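Local coordinates for pyruvate kinase (Cryptosporidium parvum, PDB 4DRS), which probably catalyses the last step of glycolysis, transferring a phosphoryl group from phosphoenolpyruvate to ADP to give pyruvate and ATP, at residues S164-A169 against T175-I180; S154-S159 against K199-P204; C414-S419 against K426-I431; T42-Q47 against R380-A385. All coordinates share one frame; numbering follows the deposited sequence.

Contact 1 (S164-A169 against T175-I180); sequences STVLIA and TQVLEI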
loop_
_atom_site.group_PDB
_atom_site.type_symbol
_atom_site.label_atom_id
_atom_site.label_comp_id
_atom_site.label_asym_id
_atom_site.label_seq_id
_atom_site.Cartn_x
_atom_site.Cartn_y
_atom_site.Cartn_z
ATOM N N SER A 164 25.458 44.006 25.052
ATOM C CA SER A 164 24.983 43.366 23.816
ATOM C C SER A 164 26.145 42.982 22.904
ATOM O O SER A 164 27.193 43.635 22.908
ATOM C CB SER A 164 24.018 44.280 23.052
ATOM O OG SER A 164 22.830 44.520 23.789
ATOM N N THR A 165 25.950 41.921 22.126
ATOM C CA THR A 165 26.964 41.461 21.181
ATOM C C THR A 165 26.645 41.912 19.754
ATOM O O THR A 165 25.507 41.794 19.294
ATOM C CB THR A 165 27.151 39.927 21.228
ATOM O OG1 THR A 165 25.902 39.278 20.959
ATOM C CG2 THR A 165 27.667 39.486 22.599
ATOM N N VAL A 166 27.654 42.445 19.069
ATOM C CA VAL A 166 27.512 42.884 17.685
ATOM C C VAL A 166 28.410 42.022 16.804
ATOM O O VAL A 166 29.618 41.934 17.038
ATOM C CB VAL A 166 27.873 44.380 17.513
ATOM C CG1 VAL A 166 27.607 44.839 16.087
ATOM C CG2 VAL A 166 27.095 45.243 18.498
ATOM N N LEU A 167 27.810 41.376 15.805
ATOM C CA LEU A 167 28.542 40.489 14.899
ATOM C C LEU A 167 28.744 41.118 13.527
ATOM O O LEU A 167 27.817 41.684 12.955
ATOM C CB LEU A 167 27.833 39.136 14.757
ATOM C CG LEU A 167 27.682 38.258 16.006
ATOM C CD1 LEU A 167 26.886 37.005 15.676
ATOM C CD2 LEU A 167 29.029 37.887 16.615
ATOM N N ILE A 168 29.963 41.014 13.009
ATOM C CA ILE A 168 30.297 41.571 11.701
ATOM C C ILE A 168 30.818 40.476 10.769
ATOM O O ILE A 168 31.559 39.588 11.199
ATOM C CB ILE A 168 31.294 42.750 11.821
ATOM C CG1 ILE A 168 30.695 43.848 12.709
ATOM C CG2 ILE A 168 31.648 43.309 10.447
ATOM C CD1 ILE A 168 31.641 44.973 13.076
ATOM N N ALA A 169 30.407 40.550 9.500
ATOM C CA ALA A 169 30.767 39.583 8.451
ATOM C C ALA A 169 30.312 38.150 8.761
ATOM O O ALA A 169 31.042 37.186 8.515
ATOM C CB ALA A 169 32.261 39.639 8.140
ATOM N N THR A 175 32.017 41.372 18.886
ATOM C CA THR A 175 32.281 42.476 19.808
ATOM C C THR A 175 31.244 42.536 20.929
ATOM O O THR A 175 30.287 41.757 20.947
ATOM C CB THR A 175 32.321 43.833 19.074
ATOM O OG1 THR A 175 31.094 44.031 18.358
ATOM C CG2 THR A 175 33.496 43.903 18.101
ATOM N N GLN A 176 31.445 43.462 21.862
ATOM C CA GLN A 176 30.526 43.658 22.976
ATOM C C GLN A 176 30.485 45.134 23.355
ATOM O O GLN A 176 31.528 45.755 23.576
ATOM C CB GLN A 176 30.952 42.804 24.172
ATOM C CG GLN A 176 29.919 42.717 25.285
ATOM C CD GLN A 176 30.410 41.909 26.471
ATOM O OE1 GLN A 176 31.514 42.124 26.974
ATOM N NE2 GLN A 176 29.584 40.975 26.929
ATOM N N VAL A 177 29.275 45.683 23.429
ATOM C CA VAL A 177 29.074 47.113 23.674
ATOM C C VAL A 177 29.639 47.546 25.026
ATOM O O VAL A 177 29.388 46.905 26.050
ATOM C CB VAL A 177 27.579 47.500 23.578
ATOM C CG1 VAL A 177 27.398 49.006 23.715
ATOM C CG2 VAL A 177 26.980 47.018 22.264
ATOM N N LEU A 178 30.412 48.630 25.007
ATOM C CA LEU A 178 30.965 49.234 26.218
ATOM C C LEU A 178 30.329 50.593 26.497
ATOM O O LEU A 178 30.196 50.999 27.654
ATOM C CB LEU A 178 32.483 49.393 26.102
ATOM C CG LEU A 178 33.364 48.162 25.862
ATOM C CD1 LEU A 178 34.804 48.608 25.658
ATOM C CD2 LEU A 178 33.272 47.161 27.006
ATOM N N GLU A 179 29.946 51.289 25.430
ATOM C CA GLU A 179 29.362 52.622 25.528
ATOM C C GLU A 179 28.376 52.858 24.386
ATOM O O GLU A 179 28.520 52.286 23.304
ATOM C CB GLU A 179 30.468 53.682 25.501
ATOM C CG GLU A 179 30.039 55.067 25.965
ATOM C CD GLU A 179 31.113 56.116 25.752
ATOM O OE1 GLU A 179 32.221 55.963 26.309
ATOM O OE2 GLU A 179 30.846 57.101 25.031
ATOM N N ILE A 180 27.377 53.697 24.641
ATOM C CA ILE A 180 26.408 54.097 23.624
ATOM C C ILE A 180 26.279 55.619 23.623
ATOM O O ILE A 180 25.967 56.226 24.652
ATOM C CB ILE A 180 25.024 53.449 23.860
ATOM C CG1 ILE A 180 25.111 51.926 23.722
ATOM C CG2 ILE A 180 23.986 54.008 22.895
ATOM C CD1 ILE A 180 23.986 51.182 24.410
#
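Backbone bonds link Ser164 to Val177 and Val166 to Thr175 across two strongly twisted antiparallel strands, whose axes close to 4.7 Å with an angle of 137° between their N-to-C directions. Val177 N donates to Ser164 O at 3.0 Å in a nearly straight bond. On the far side of Gln176, Thr175 N reaches Val166 O at 3.1 Å, while the return bond from Val166 N to Thr175 O is weak. Val166 O takes a second bond, from Thr175 OG1 at 2.9 Å. The two donors of Thr175 come from opposite faces of that carbonyl plane and hold it between them. The hydroxyl gets there because OG1 sits between its own backbone N and carbonyl carbon (chi1 56°), which also lays it 3.3 Å from Val166 CB, a polar atom against a branched apolar side chain. Next to it, Val166 CG2 meets Val177 CG2 at 4.2 Å, and the same methyl of Val177 lies alongside Ser164 CB at 4.1 Å. Ser164 turns its OG to the backbone N of Gln161. Behind this buried side, Thr175 rests on Cys187 of strand 184-188. Two strands joined by a short turn in this way form a beta hairpin, here part of the small mixed-sheet B domain that pyruvate kinases insert in their TIM barrel.

Contact 2 (S154-S159 against K199-P204); sequences SLLPKS and KNMNLP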
loop_
_atom_site.group_PDB
_atom_site.type_symbol
_atom_site.label_atom_id
_atom_site.label_comp_id
_atom_site.label_asym_id
_atom_site.label_seq_id
_atom_site.Cartn_x
_atom_site.Cartn_y
_atom_site.Cartn_z
ATOM N N SER A 154 21.326 53.773 11.227
ATOM C CA SER A 154 21.381 54.988 12.053
ATOM C C SER A 154 20.697 54.832 13.415
ATOM O O SER A 154 20.951 55.610 14.338
ATOM C CB SER A 154 20.807 56.192 11.300
ATOM O OG SER A 154 19.397 56.120 11.205
ATOM N N LEU A 155 19.831 53.826 13.528
ATOM C CA LEU A 155 19.161 53.504 14.787
ATOM C C LEU A 155 19.938 52.484 15.634
ATOM O O LEU A 155 19.389 51.908 16.579
ATOM C CB LEU A 155 17.734 53.006 14.525
ATOM C CG LEU A 155 16.617 54.031 14.301
ATOM C CD1 LEU A 155 15.385 53.354 13.715
ATOM C CD2 LEU A 155 16.259 54.764 15.587
ATOM N N LEU A 156 21.213 52.278 15.301
ATOM C CA LEU A 156 22.079 51.354 16.047
ATOM C C LEU A 156 22.187 51.663 17.549
ATOM O O LEU A 156 22.042 50.746 18.364
ATOM C CB LEU A 156 23.476 51.254 15.414
ATOM C CG LEU A 156 24.504 50.340 16.094
ATOM C CD1 LEU A 156 24.066 48.882 16.065
ATOM C CD2 LEU A 156 25.872 50.499 15.452
ATOM N N PRO A 157 22.439 52.942 17.922
ATOM C CA PRO A 157 22.574 53.256 19.355
ATOM C C PRO A 157 21.325 52.921 20.179
ATOM O O PRO A 157 21.441 52.518 21.337
ATOM C CB PRO A 157 22.828 54.772 19.365
ATOM C CG PRO A 157 22.337 55.262 18.041
ATOM C CD PRO A 157 22.633 54.145 17.089
ATOM N N LYS A 158 20.150 53.072 19.571
ATOM C CA LYS A 158 18.875 52.834 20.244
ATOM C C LYS A 158 18.388 51.386 20.101
ATOM O O LYS A 158 17.236 51.082 20.413
ATOM C CB LYS A 158 17.811 53.808 19.717
ATOM C CG LYS A 158 18.193 55.278 19.846
ATOM C CD LYS A 158 17.158 56.209 19.230
ATOM C CE LYS A 158 15.985 56.451 20.168
ATOM N NZ LYS A 158 15.141 57.597 19.731
ATOM N N SER A 159 19.268 50.499 19.642
ATOM C CA SER A 159 18.908 49.099 19.392
ATOM C C SER A 159 19.722 48.106 20.221
ATOM O O SER A 159 19.355 46.933 20.329
ATOM C CB SER A 159 19.044 48.771 17.904
ATOM O OG SER A 159 18.173 49.578 17.133
ATOM N N LYS A 199 30.788 44.885 4.827
ATOM C CA LYS A 199 30.537 43.590 5.445
ATOM C C LYS A 199 29.210 43.554 6.196
ATOM O O LYS A 199 28.717 44.584 6.660
ATOM C CB LYS A 199 31.698 43.184 6.359
ATOM C CG LYS A 199 32.931 42.693 5.613
ATOM C CD LYS A 199 32.644 41.422 4.827
ATOM C CE LYS A 199 33.869 40.953 4.062
ATOM N NZ LYS A 199 33.565 39.761 3.223
ATOM N N ASN A 200 28.642 42.353 6.293
ATOM C CA ASN A 200 27.399 42.105 7.022
ATOM C C ASN A 200 27.526 42.478 8.498
ATOM O O ASN A 200 28.624 42.463 9.055
ATOM C CB ASN A 200 27.009 40.629 6.901
ATOM C CG ASN A 200 27.201 40.085 5.495
ATOM O OD1 ASN A 200 26.416 40.377 4.592
ATOM N ND2 ASN A 200 28.248 39.287 5.306
ATOM N N MET A 201 26.403 42.819 9.122
ATOM C CA MET A 201 26.377 43.091 10.556
ATOM C C MET A 201 25.135 42.471 11.185
ATOM O O MET A 201 24.062 42.470 10.584
ATOM C CB MET A 201 26.435 44.595 10.836
ATOM C CG MET A 201 27.212 44.954 12.093
ATOM S SD MET A 201 27.520 46.721 12.304
ATOM C CE MET A 201 26.172 47.161 13.398
ATOM N N ASN A 202 25.294 41.935 12.391
ATOM C CA ASN A 202 24.210 41.243 13.083
ATOM C C ASN A 202 24.082 41.677 14.536
ATOM O O ASN A 202 25.084 41.932 15.208
ATOM C CB ASN A 202 24.426 39.733 13.027
ATOM C CG ASN A 202 24.508 39.203 11.608
ATOM O OD1 ASN A 202 23.506 39.146 10.894
ATOM N ND2 ASN A 202 25.710 38.801 11.196
ATOM N N LEU A 203 22.839 41.747 15.010
ATOM C CA LEU A 203 22.552 42.104 16.396
ATOM C C LEU A 203 21.703 41.017 17.070
ATOM O O LEU A 203 20.474 41.135 17.131
ATOM C CB LEU A 203 21.854 43.470 16.474
ATOM C CG LEU A 203 22.471 44.671 15.747
ATOM C CD1 LEU A 203 21.540 45.869 15.835
ATOM C CD2 LEU A 203 23.850 45.020 16.289
ATOM N N PRO A 204 22.362 39.951 17.578
ATOM C CA PRO A 204 21.679 38.830 18.233
ATOM C C PRO A 204 20.838 39.270 19.429
ATOM O O PRO A 204 21.307 40.044 20.268
ATOM C CB PRO A 204 22.834 37.937 18.701
ATOM C CG PRO A 204 23.965 38.272 17.796
ATOM C CD PRO A 204 23.822 39.741 17.534
#
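Leu156 sets CD1 between Met201 and Leu203, with CD2 also against Met201, and this is the tight part of the contact. CD1 lies 3.8 Å from Met201 CE and 3.9 Å from Leu203 CD2. Leu156 CD2 is 3.9 Å from the same Met201 CE, so that the thioether methyl faces the fork of the leucine. Leu156 reaches across because its CG is anti to the backbone N (chi1 179°). Met201, bent at chi3, brings its terminal methyl to the leucine with the two side chains at about a right angle. All three are buried, and Met201 and Leu203 also touch Val166. In this way the loop between strands 148-150 and 165-168 packs against the mixed sheet of the B domain beside its outermost strand 201-202. No hydrogen bond crosses between the two segments, so side-chain packing alone joins them. Toward Ser159, which is partly exposed, the fit becomes loose: Ser159 CB comes only to 4.4 Å from Leu203 CD1. Its hydroxyl turns back to its own loop and donates to Leu155 O at 2.7 Å from above the carbonyl plane, 40° out of it, and also bonds to Tyr153 OH. A backbone bond within the same loop runs from Ser159 N to Leu156 O at 3.1 Å.

Contact 3 (C414-S419 against K426-I431); sequences CSAVES and KLIITI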
loop_
_atom_site.group_PDB
_atom_site.type_symbol
_atom_site.label_atom_id
_atom_site.label_comp_id
_atom_site.label_asym_id
_atom_site.label_seq_id
_atom_site.Cartn_x
_atom_site.Cartn_y
_atom_site.Cartn_z
ATOM N N CYS A 414 -3.625 16.298 -13.654
ATOM C CA CYS A 414 -3.439 14.951 -13.099
ATOM C C CYS A 414 -3.652 13.852 -14.117
ATOM O O CYS A 414 -2.883 12.897 -14.176
ATOM C CB CYS A 414 -4.409 14.700 -11.951
ATOM S SG CYS A 414 -3.983 15.625 -10.485
ATOM N N SER A 415 -4.719 13.982 -14.897
ATOM C CA SER A 415 -5.043 12.987 -15.900
ATOM C C SER A 415 -3.991 12.924 -17.002
ATOM O O SER A 415 -3.717 11.848 -17.530
ATOM C CB SER A 415 -6.438 13.233 -16.464
ATOM O OG SER A 415 -7.406 12.947 -15.466
ATOM N N ALA A 416 -3.395 14.074 -17.326
ATOM C CA ALA A 416 -2.301 14.138 -18.293
ATOM C C ALA A 416 -1.105 13.329 -17.809
ATOM O O ALA A 416 -0.520 12.562 -18.576
ATOM C CB ALA A 416 -1.895 15.580 -18.553
ATOM N N VAL A 417 -0.761 13.493 -16.533
ATOM C CA VAL A 417 0.358 12.774 -15.927
ATOM C C VAL A 417 0.076 11.272 -15.839
ATOM O O VAL A 417 0.968 10.459 -16.106
ATOM C CB VAL A 417 0.728 13.340 -14.538
ATOM C CG1 VAL A 417 1.819 12.504 -13.880
ATOM C CG2 VAL A 417 1.185 14.790 -14.660
ATOM N N GLU A 418 -1.154 10.908 -15.475
ATOM C CA GLU A 418 -1.543 9.499 -15.415
ATOM C C GLU A 418 -1.540 8.868 -16.813
ATOM O O GLU A 418 -1.026 7.761 -16.997
ATOM C CB GLU A 418 -2.909 9.318 -14.743
ATOM C CG GLU A 418 -3.180 7.889 -14.288
ATOM C CD GLU A 418 -4.658 7.534 -14.268
ATOM O OE1 GLU A 418 -5.383 7.920 -15.216
ATOM O OE2 GLU A 418 -5.097 6.852 -13.311
ATOM N N SER A 419 -2.106 9.586 -17.786
ATOM C CA SER A 419 -2.134 9.147 -19.183
ATOM C C SER A 419 -0.744 8.926 -19.764
ATOM O O SER A 419 -0.507 7.927 -20.445
ATOM C CB SER A 419 -2.889 10.150 -20.059
ATOM O OG SER A 419 -4.213 9.706 -20.293
ATOM N N LYS A 426 6.437 10.243 -24.069
ATOM C CA LYS A 426 7.737 10.877 -23.901
ATOM C C LYS A 426 7.615 12.347 -23.533
ATOM O O LYS A 426 8.535 12.917 -22.947
ATOM C CB LYS A 426 8.593 10.711 -25.164
ATOM C CG LYS A 426 8.770 9.268 -25.628
ATOM C CD LYS A 426 9.439 8.390 -24.575
ATOM C CE LYS A 426 9.574 6.954 -25.059
ATOM N NZ LYS A 426 10.124 6.064 -23.996
ATOM N N LEU A 427 6.482 12.958 -23.876
ATOM C CA LEU A 427 6.266 14.381 -23.622
ATOM C C LEU A 427 4.845 14.701 -23.184
ATOM O O LEU A 427 3.890 14.023 -23.577
ATOM C CB LEU A 427 6.576 15.207 -24.873
ATOM C CG LEU A 427 8.003 15.291 -25.421
ATOM C CD1 LEU A 427 7.950 15.943 -26.786
ATOM C CD2 LEU A 427 8.935 16.056 -24.493
ATOM N N ILE A 428 4.721 15.745 -22.369
ATOM C CA ILE A 428 3.434 16.358 -22.082
ATOM C C ILE A 428 3.466 17.787 -22.626
ATOM O O ILE A 428 4.204 18.637 -22.119
ATOM C CB ILE A 428 3.106 16.367 -20.573
ATOM C CG1 ILE A 428 3.135 14.938 -20.007
ATOM C CG2 ILE A 428 1.749 17.017 -20.328
ATOM C CD1 ILE A 428 2.978 14.856 -18.500
ATOM N N ILE A 429 2.680 18.035 -23.672
ATOM C CA ILE A 429 2.621 19.353 -24.299
ATOM C C ILE A 429 1.372 20.093 -23.833
ATOM O O ILE A 429 0.267 19.552 -23.895
ATOM C CB ILE A 429 2.651 19.262 -25.840
ATOM C CG1 ILE A 429 3.872 18.467 -26.303
ATOM C CG2 ILE A 429 2.657 20.654 -26.465
ATOM C CD1 ILE A 429 3.836 18.073 -27.768
ATOM N N THR A 430 1.555 21.323 -23.359
ATOM C CA THR A 430 0.432 22.131 -22.892
ATOM C C THR A 430 0.352 23.489 -23.599
ATOM O O THR A 430 1.321 24.246 -23.630
ATOM C CB THR A 430 0.421 22.291 -21.349
ATOM O OG1 THR A 430 -0.713 23.071 -20.952
ATOM C CG2 THR A 430 1.696 22.960 -20.838
ATOM N N ILE A 431 -0.802 23.769 -24.191
ATOM C CA ILE A 431 -1.053 25.059 -24.815
ATOM C C ILE A 431 -1.648 25.952 -23.734
ATOM O O ILE A 431 -2.718 25.666 -23.205
ATOM C CB ILE A 431 -2.009 24.936 -26.027
ATOM C CG1 ILE A 431 -1.396 24.038 -27.110
ATOM C CG2 ILE A 431 -2.341 26.304 -26.603
ATOM C CD1 ILE A 431 -2.358 23.659 -28.220
#
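Ile428 meets Ala416 and Val417 with two different methyls, and its torsions divide the work: CG2 lies anti to the backbone N, whereas CG1 stands beside that N (chi1 -57°) and carries CD1 outward on an extended chain (chi2 173°). CG2 comes up against Ala416 CB at 4.3 Å. CD1 reaches further along the helix, to Val417 CG2 at 4.2 Å, and also approaches the backbone there, 4.2 Å from both Ala416 O and Val417 CA. Ala416 points its CB at the strand, while Val417 flanks the isoleucine, and with a first torsion of 175° its CG2 is left beside its own backbone N, where CD1 of Ile428 can meet it. No hydrogen bond crosses the contact, and the separations are ordinary for methyl groups packed in a core. With only a methyl as its side chain, Ala416 brings its CA to 7.2 Å from that of Ile428. The area buried between the segments is modest, 106 Å², and both Ala416 and Ile428 have further partners. Another side of the helix meets the second subunit, where Ser415 and Ser419 exchange hydrogen bonds with Ser419 and Ser415 of that subunit and Glu418 bonds to its Tyr395. Ala416 also touches Ile504 and Val506, and Ile428 touches Ile441 of helix 436-443, a residue that Thr430 reaches as well. Helix 408-422 thus lies against the sheet of the alpha/beta domain, over strand 427-431 and its parallel neighbour 502-506, with strand 449-454 on the other flank of 427-431.

Contact 4 (T42-Q47 against R380-A385); sequences TQRKTQ and RVCAQA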
loop_
_atom_site.group_PDB
_atom_site.type_symbol
_atom_site.label_atom_id
_atom_site.label_comp_id
_atom_site.label_asym_id
_atom_site.label_seq_id
_atom_site.Cartn_x
_atom_site.Cartn_y
_atom_site.Cartn_z
ATOM N N THR A 42 17.005 11.988 -21.845
ATOM C CA THR A 42 16.456 12.400 -20.515
ATOM C C THR A 42 17.200 13.607 -19.931
ATOM O O THR A 42 18.237 13.469 -19.271
ATOM C CB THR A 42 16.400 11.215 -19.513
ATOM O OG1 THR A 42 16.065 11.702 -18.206
ATOM C CG2 THR A 42 17.736 10.454 -19.454
ATOM N N GLN A 43 16.659 14.795 -20.186
ATOM C CA GLN A 43 17.291 16.043 -19.759
ATOM C C GLN A 43 16.871 16.482 -18.352
ATOM O O GLN A 43 15.808 16.103 -17.862
ATOM C CB GLN A 43 17.032 17.159 -20.780
ATOM C CG GLN A 43 15.564 17.490 -21.005
ATOM C CD GLN A 43 15.372 18.775 -21.792
ATOM O OE1 GLN A 43 16.035 19.004 -22.809
ATOM N NE2 GLN A 43 14.457 19.623 -21.326
ATOM N N ARG A 44 17.724 17.284 -17.721
ATOM C CA ARG A 44 17.501 17.814 -16.379
ATOM C C ARG A 44 16.166 18.562 -16.226
ATOM O O ARG A 44 15.761 19.330 -17.103
ATOM C CB ARG A 44 18.677 18.715 -15.991
ATOM C CG ARG A 44 18.489 19.508 -14.708
ATOM C CD ARG A 44 19.646 20.460 -14.454
ATOM N NE ARG A 44 20.102 21.139 -15.666
ATOM C CZ ARG A 44 19.504 22.189 -16.220
ATOM N NH1 ARG A 44 18.406 22.705 -15.688
ATOM N NH2 ARG A 44 20.012 22.722 -17.313
ATOM N N LYS A 45 15.492 18.324 -15.104
ATOM C CA LYS A 45 14.188 18.938 -14.833
ATOM C C LYS A 45 14.296 20.122 -13.883
ATOM O O LYS A 45 13.630 21.140 -14.068
ATOM C CB LYS A 45 13.211 17.906 -14.267
ATOM C CG LYS A 45 12.805 16.840 -15.262
ATOM C CD LYS A 45 11.977 15.759 -14.592
ATOM C CE LYS A 45 11.742 14.593 -15.530
ATOM N NZ LYS A 45 11.146 15.052 -16.816
ATOM N N THR A 46 15.143 19.980 -12.871
ATOM C CA THR A 46 15.357 21.037 -11.897
ATOM C C THR A 46 15.969 22.267 -12.561
ATOM O O THR A 46 16.967 22.174 -13.275
ATOM C CB THR A 46 16.244 20.556 -10.740
ATOM O OG1 THR A 46 15.722 19.321 -10.234
ATOM C CG2 THR A 46 16.277 21.592 -9.606
ATOM N N GLN A 47 15.343 23.412 -12.326
ATOM C CA GLN A 47 15.790 24.667 -12.901
ATOM C C GLN A 47 16.997 25.205 -12.143
ATOM O O GLN A 47 17.178 24.925 -10.955
ATOM C CB GLN A 47 14.649 25.685 -12.890
ATOM C CG GLN A 47 13.364 25.213 -13.567
ATOM C CD GLN A 47 13.424 25.231 -15.091
ATOM O OE1 GLN A 47 14.481 25.441 -15.695
ATOM N NE2 GLN A 47 12.273 25.006 -15.723
ATOM N N ARG A 380 24.635 18.475 -13.969
ATOM C CA ARG A 380 24.817 17.029 -14.079
ATOM C C ARG A 380 24.345 16.317 -12.809
ATOM O O ARG A 380 23.683 15.276 -12.888
ATOM C CB ARG A 380 26.282 16.695 -14.378
ATOM C CG ARG A 380 26.877 17.488 -15.532
ATOM C CD ARG A 380 27.337 16.622 -16.693
ATOM N NE ARG A 380 28.502 15.806 -16.338
ATOM C CZ ARG A 380 29.743 16.270 -16.166
ATOM N NH1 ARG A 380 30.015 17.564 -16.311
ATOM N NH2 ARG A 380 30.719 15.429 -15.843
ATOM N N VAL A 381 24.674 16.893 -11.653
ATOM C CA VAL A 381 24.199 16.387 -10.363
ATOM C C VAL A 381 22.673 16.312 -10.323
ATOM O O VAL A 381 22.117 15.277 -9.948
ATOM C CB VAL A 381 24.716 17.230 -9.178
ATOM C CG1 VAL A 381 24.010 16.839 -7.883
ATOM C CG2 VAL A 381 26.219 17.065 -9.028
ATOM N N CYS A 382 22.008 17.399 -10.721
ATOM C CA CYS A 382 20.544 17.431 -10.771
ATOM C C CYS A 382 19.990 16.284 -11.604
ATOM O O CYS A 382 19.117 15.546 -11.140
ATOM C CB CYS A 382 20.033 18.763 -11.315
ATOM S SG CYS A 382 20.249 20.154 -10.187
ATOM N N ALA A 383 20.517 16.134 -12.819
ATOM C CA ALA A 383 20.101 15.074 -13.741
ATOM C C ALA A 383 20.302 13.692 -13.123
ATOM O O ALA A 383 19.452 12.815 -13.249
ATOM C CB ALA A 383 20.856 15.187 -15.060
ATOM N N GLN A 384 21.427 13.520 -12.439
ATOM C CA GLN A 384 21.749 12.262 -11.779
ATOM C C GLN A 384 20.784 11.973 -10.622
ATOM O O GLN A 384 20.307 10.847 -10.478
ATOM C CB GLN A 384 23.208 12.283 -11.312
ATOM C CG GLN A 384 23.918 10.938 -11.346
ATOM C CD GLN A 384 23.808 10.211 -12.678
ATOM O OE1 GLN A 384 23.988 10.797 -13.745
ATOM N NE2 GLN A 384 23.518 8.917 -12.614
ATOM N N ALA A 385 20.476 12.996 -9.825
ATOM C CA ALA A 385 19.561 12.855 -8.683
ATOM C C ALA A 385 18.145 12.518 -9.134
ATOM O O ALA A 385 17.429 11.768 -8.467
ATOM C CB ALA A 385 19.568 14.113 -7.828
#
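Arg44 and Thr46 meet the helix at Cys382 and Ala383 through van der Waals contacts. The aliphatic part of Arg44 runs past Cys382, with CD 3.6 Å and CG 3.8 Å from Cys382 CB, while Arg44 CB lies 4.2 Å from Ala383 CB. Deeper in, Thr46 CB faces Cys382 SG at 4.1 Å, and both residues also touch Val352 of helix 342-354. The hydrogen bonds, in contrast, are made within the loop or beyond the two segments. With CG anti to the backbone N (chi1 171°) and the chain bent at chi3, Arg44 turns its guanidinium edge-on to its own loop, where NH1 donates to Thr46 O at 2.9 Å with an N-H...O angle of 159°. That oxygen lies almost in the guanidinium plane. Arg44 NE bonds to Ser379 OG, just before the helical segment, and Glu386, just after it, receives Thr46 OG1 on OE2 and Lys45 N on OE1. As for ionic pairing, Arg380 makes a salt bridge to Glu304 of the third subunit, so the same helix serves a subunit interface. The loop leads into strand 47-51, the first of the TIM barrel, and the helix follows strand 358-361, the eighth. With no hydrogen bond between the two segments, their fit is one of shape, while the polar bonds to Ser379 and Glu386 probably hold the loop beside the helix.

Overall arrangement
Contacts 1 and 2 form one unit: their centres are 9 Å apart, and strands 165-168 and 201-202 are neighbours in the same sheet, joined by probable hydrogen bonds from Asn202 N to Leu167 O (2.6 Å) and from Ala169 N to Asn200 O (2.7 Å). Contact 2 is the nearer to the ADP-binding Arg116, whose side chain is about 6 Å from that of Met201 and about 12 Å from that of Val166. Contact 4 lies on the opposite side of the chain's centre, beside the first barrel strand, about 42 Å from contact 2 between centres. Contact 3 is about 57 Å from contact 1 but about 20 Å from contact 4, centre to centre; the latter two do not touch, but Thr449 meets both Lys45 and Ile428.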